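Local coordinates for SJCHGC06286 protein (Schistosoma japonicum, PDB 3QBR) that belongs to the Bcl-2 family of apoptosis regulators and probably binds the BH domains of partner proteins, the chain here being a C-terminal truncation, at residues Q67-F72 and R121-F126. Numbering follows the deposited sequence.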
ATOM      1  N   GLN A  67      11.778  -3.068   5.327  1.00 45.19           N
ATOM      2  CA  GLN A  67      12.149  -4.424   5.671  1.00 44.98           C
ATOM      3  C   GLN A  67      10.986  -5.398   5.415  1.00 42.62           C
ATOM      4  O   GLN A  67      11.168  -6.421   4.769  1.00 47.19           O
ATOM      5  CB  GLN A  67      12.623  -4.488   7.106  1.00 37.77           C
ATOM      6  CG  GLN A  67      12.976  -5.899   7.559  1.00 44.66           C
ATOM      7  CD  GLN A  67      12.990  -5.991   9.065  1.00 52.94           C
ATOM      8  OE1 GLN A  67      13.868  -5.426   9.711  1.00 53.48           O
ATOM      9  NE2 GLN A  67      11.985  -6.665   9.639  1.00 55.38           N
ATOM     10  N   LEU A  68       9.793  -5.033   5.875  1.00 46.11           N
ATOM     11  CA  LEU A  68       8.619  -5.900   5.853  1.00 49.76           C
ATOM     12  C   LEU A  68       7.978  -6.045   4.471  1.00 54.67           C
ATOM     13  O   LEU A  68       7.424  -7.093   4.162  1.00 58.10           O
ATOM     14  CB  LEU A  68       7.570  -5.396   6.859  1.00 46.18           C
ATOM     15  CG  LEU A  68       7.887  -5.472   8.359  1.00 50.56           C
ATOM     16  CD1 LEU A  68       6.870  -4.667   9.169  1.00 45.44           C
ATOM     17  CD2 LEU A  68       7.926  -6.898   8.861  1.00 48.00           C
ATOM     18  N   VAL A  69       8.006  -4.991   3.661  1.00 51.79           N
ATOM     19  CA  VAL A  69       7.553  -5.069   2.276  1.00 46.39           C
ATOM     20  C   VAL A  69       8.610  -5.859   1.486  1.00 50.57           C
ATOM     21  O   VAL A  69       8.329  -6.483   0.456  1.00 40.11           O
ATOM     22  CB  VAL A  69       7.347  -3.673   1.695  1.00 47.36           C
ATOM     23  CG1 VAL A  69       7.187  -3.725   0.166  1.00 46.76           C
ATOM     24  CG2 VAL A  69       6.120  -3.031   2.329  1.00 50.46           C
ATOM     25  N   GLY A  70       9.836  -5.857   2.001  1.00 46.52           N
ATOM     26  CA  GLY A  70      10.879  -6.680   1.425  1.00 52.20           C
ATOM     27  C   GLY A  70      10.539  -8.147   1.642  1.00 58.02           C
ATOM     28  O   GLY A  70      10.625  -8.955   0.709  1.00 50.61           O
ATOM     29  N   ASP A  71      10.157  -8.484   2.879  1.00 48.29           N
ATOM     30  CA  ASP A  71       9.704  -9.827   3.212  1.00 50.11           C
ATOM     31  C   ASP A  71       8.600 -10.197   2.255  1.00 56.26           C
ATOM     32  O   ASP A  71       8.614 -11.283   1.673  1.00 59.91           O
ATOM     33  CB  ASP A  71       9.173  -9.900   4.644  1.00 61.57           C
ATOM     34  CG  ASP A  71      10.278  -9.812   5.700  1.00 74.66           C
ATOM     35  OD1 ASP A  71      11.441 -10.182   5.413  1.00 76.36           O
ATOM     36  OD2 ASP A  71       9.965  -9.380   6.834  1.00 79.06           O
ATOM     37  N   PHE A  72       7.650  -9.283   2.078  1.00 50.65           N
ATOM     38  CA  PHE A  72       6.499  -9.545   1.221  1.00 53.05           C
ATOM     39  C   PHE A  72       6.898  -9.783  -0.230  1.00 53.34           C
ATOM     40  O   PHE A  72       6.406 -10.710  -0.859  1.00 53.18           O
ATOM     41  CB  PHE A  72       5.470  -8.406   1.313  1.00 53.53           C
ATOM     42  CG  PHE A  72       4.294  -8.565   0.399  1.00 47.39           C
ATOM     43  CD1 PHE A  72       3.055  -8.905   0.903  1.00 52.97           C
ATOM     44  CD2 PHE A  72       4.417  -8.342  -0.956  1.00 54.90           C
ATOM     45  CE1 PHE A  72       1.951  -9.046   0.074  1.00 54.91           C
ATOM     46  CE2 PHE A  72       3.305  -8.474  -1.810  1.00 54.71           C
ATOM     47  CZ  PHE A  72       2.074  -8.821  -1.289  1.00 56.15           C
ATOM     48  N   ARG A 121      -1.098  -8.091   7.367  1.00 43.39           N
ATOM     49  CA  ARG A 121      -2.051  -7.756   6.328  1.00 50.82           C
ATOM     50  C   ARG A 121      -1.962  -6.276   5.954  1.00 56.26           C
ATOM     51  O   ARG A 121      -2.261  -5.893   4.810  1.00 55.86           O
ATOM     52  CB  ARG A 121      -3.482  -8.086   6.787  1.00 51.59           C
ATOM     53  CG  ARG A 121      -3.858  -9.552   6.646  1.00 56.66           C
ATOM     54  CD  ARG A 121      -5.077  -9.938   7.521  1.00 59.97           C
ATOM     55  NE  ARG A 121      -5.246 -11.384   7.515  1.00 61.26           N
ATOM     56  CZ  ARG A 121      -6.224 -12.032   6.892  1.00 62.60           C
ATOM     57  NH1 ARG A 121      -7.181 -11.367   6.253  1.00 63.36           N
ATOM     58  NH2 ARG A 121      -6.241 -13.359   6.922  1.00 56.54           N
ATOM     59  N   ILE A 122      -1.573  -5.446   6.922  1.00 43.27           N
ATOM     60  CA  ILE A 122      -1.415  -4.023   6.649  1.00 45.09           C
ATOM     61  C   ILE A 122      -0.199  -3.816   5.725  1.00 45.57           C
ATOM     62  O   ILE A 122      -0.303  -3.184   4.665  1.00 41.58           O
ATOM     63  CB  ILE A 122      -1.377  -3.204   7.969  1.00 46.72           C
ATOM     64  CG1 ILE A 122      -2.796  -3.093   8.536  1.00 54.71           C
ATOM     65  CG2 ILE A 122      -0.802  -1.825   7.750  1.00 40.14           C
ATOM     66  CD1 ILE A 122      -2.857  -2.739  10.024  1.00 58.30           C
ATOM     67  N   VAL A 123       0.928  -4.400   6.115  1.00 45.71           N
ATOM     68  CA  VAL A 123       2.105  -4.508   5.261  1.00 50.83           C
ATOM     69  C   VAL A 123       1.751  -4.874   3.832  1.00 51.51           C
ATOM     70  O   VAL A 123       2.205  -4.246   2.867  1.00 47.28           O
ATOM     71  CB  VAL A 123       3.061  -5.587   5.778  1.00 45.91           C
ATOM     72  CG1 VAL A 123       4.007  -5.984   4.684  1.00 48.61           C
ATOM     73  CG2 VAL A 123       3.817  -5.095   6.999  1.00 38.66           C
ATOM     74  N   ALA A 124       0.935  -5.908   3.696  1.00 48.61           N
ATOM     75  CA  ALA A 124       0.518  -6.350   2.379  1.00 50.66           C
ATOM     76  C   ALA A 124      -0.196  -5.236   1.609  1.00 43.95           C
ATOM     77  O   ALA A 124      -0.112  -5.177   0.397  1.00 54.02           O
ATOM     78  CB  ALA A 124      -0.363  -7.593   2.500  1.00 55.56           C
ATOM     79  N   MET A 125      -0.903  -4.356   2.304  1.00 44.42           N
ATOM     80  CA  MET A 125      -1.562  -3.217   1.646  1.00 46.26           C
ATOM     81  C   MET A 125      -0.547  -2.199   1.076  1.00 50.15           C
ATOM     82  O   MET A 125      -0.724  -1.689  -0.030  1.00 54.36           O
ATOM     83  CB  MET A 125      -2.516  -2.525   2.623  1.00 41.76           C
ATOM     84  CG  MET A 125      -3.159  -1.257   2.101  1.00 38.53           C
ATOM     85  SD  MET A 125      -4.120  -0.342   3.330  1.00 48.39           S
ATOM     86  CE  MET A 125      -2.954  -0.221   4.671  1.00 50.98           C
ATOM     87  N   PHE A 126       0.515  -1.910   1.826  1.00 43.18           N
ATOM     88  CA  PHE A 126       1.568  -1.051   1.302  1.00 47.60           C
ATOM     89  C   PHE A 126       2.345  -1.699   0.163  1.00 49.97           C
ATOM     90  O   PHE A 126       2.708  -1.020  -0.801  1.00 49.24           O
ATOM     91  CB  PHE A 126       2.552  -0.617   2.394  1.00 42.59           C
ATOM     92  CG  PHE A 126       1.967   0.350   3.399  1.00 48.40           C
ATOM     93  CD1 PHE A 126       2.078   1.728   3.208  1.00 61.44           C
ATOM     94  CD2 PHE A 126       1.308  -0.113   4.538  1.00 45.59           C
ATOM     95  CE1 PHE A 126       1.539   2.646   4.142  1.00 60.16           C
ATOM     96  CE2 PHE A 126       0.766   0.788   5.473  1.00 54.78           C
ATOM     97  CZ  PHE A 126       0.886   2.179   5.276  1.00 49.08           C
TER
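Val123 is the bump here: its side chain points toward helix 58-79 and drops into a hollow walled by Leu68, Val69 and Phe72. The two branches divide the work. CG1, anti to the backbone N (chi1 162°), lies against the Leu68 backbone, with Val123 CG1 3.6 Å from Leu68 O. That carbonyl oxygen accepts the helical bond from Phe72 N; its contact with the methyl is van der Waals. CG2 goes to the leucine side chain, meeting both CB and CD1, and the two side chains cross nearly at right angles; Leu68 CB to Val123 CG2 is 3.8 Å. Val69 CG2 fills the next hollow, 4.1 Å from Val123 O and 4.3 Å from Phe126 CB, while the Phe126 ring leads away from this interface. Beside Val123, Phe72 reaches out along Ala124, its CG anti to the backbone N (chi1 177°). The ring lies obliquely to the alanine methyl, with Phe72 CE1 3.7 Å from Ala124 CB. No hydrogen bond crosses; apolar packing joins the two short segments, whose axes cross at -85° and approach to 9.2 Å. Val69 and Phe72 both run on to Ala127 of helix 119-137, and Ala124 also touches Leu113 of helix 99-113. The chain of another protein packs on Leu68, Phe72 and Ala124, and an acidic side chain of it forms a salt bridge with Arg121, last of the Asn-Trp-Gly-Arg signature of BH1, as expected for the BH3-binding groove of Bcl-2 proteins. Met125, on the side away from helix 58-79, reaches helices 99-113 and 142-159.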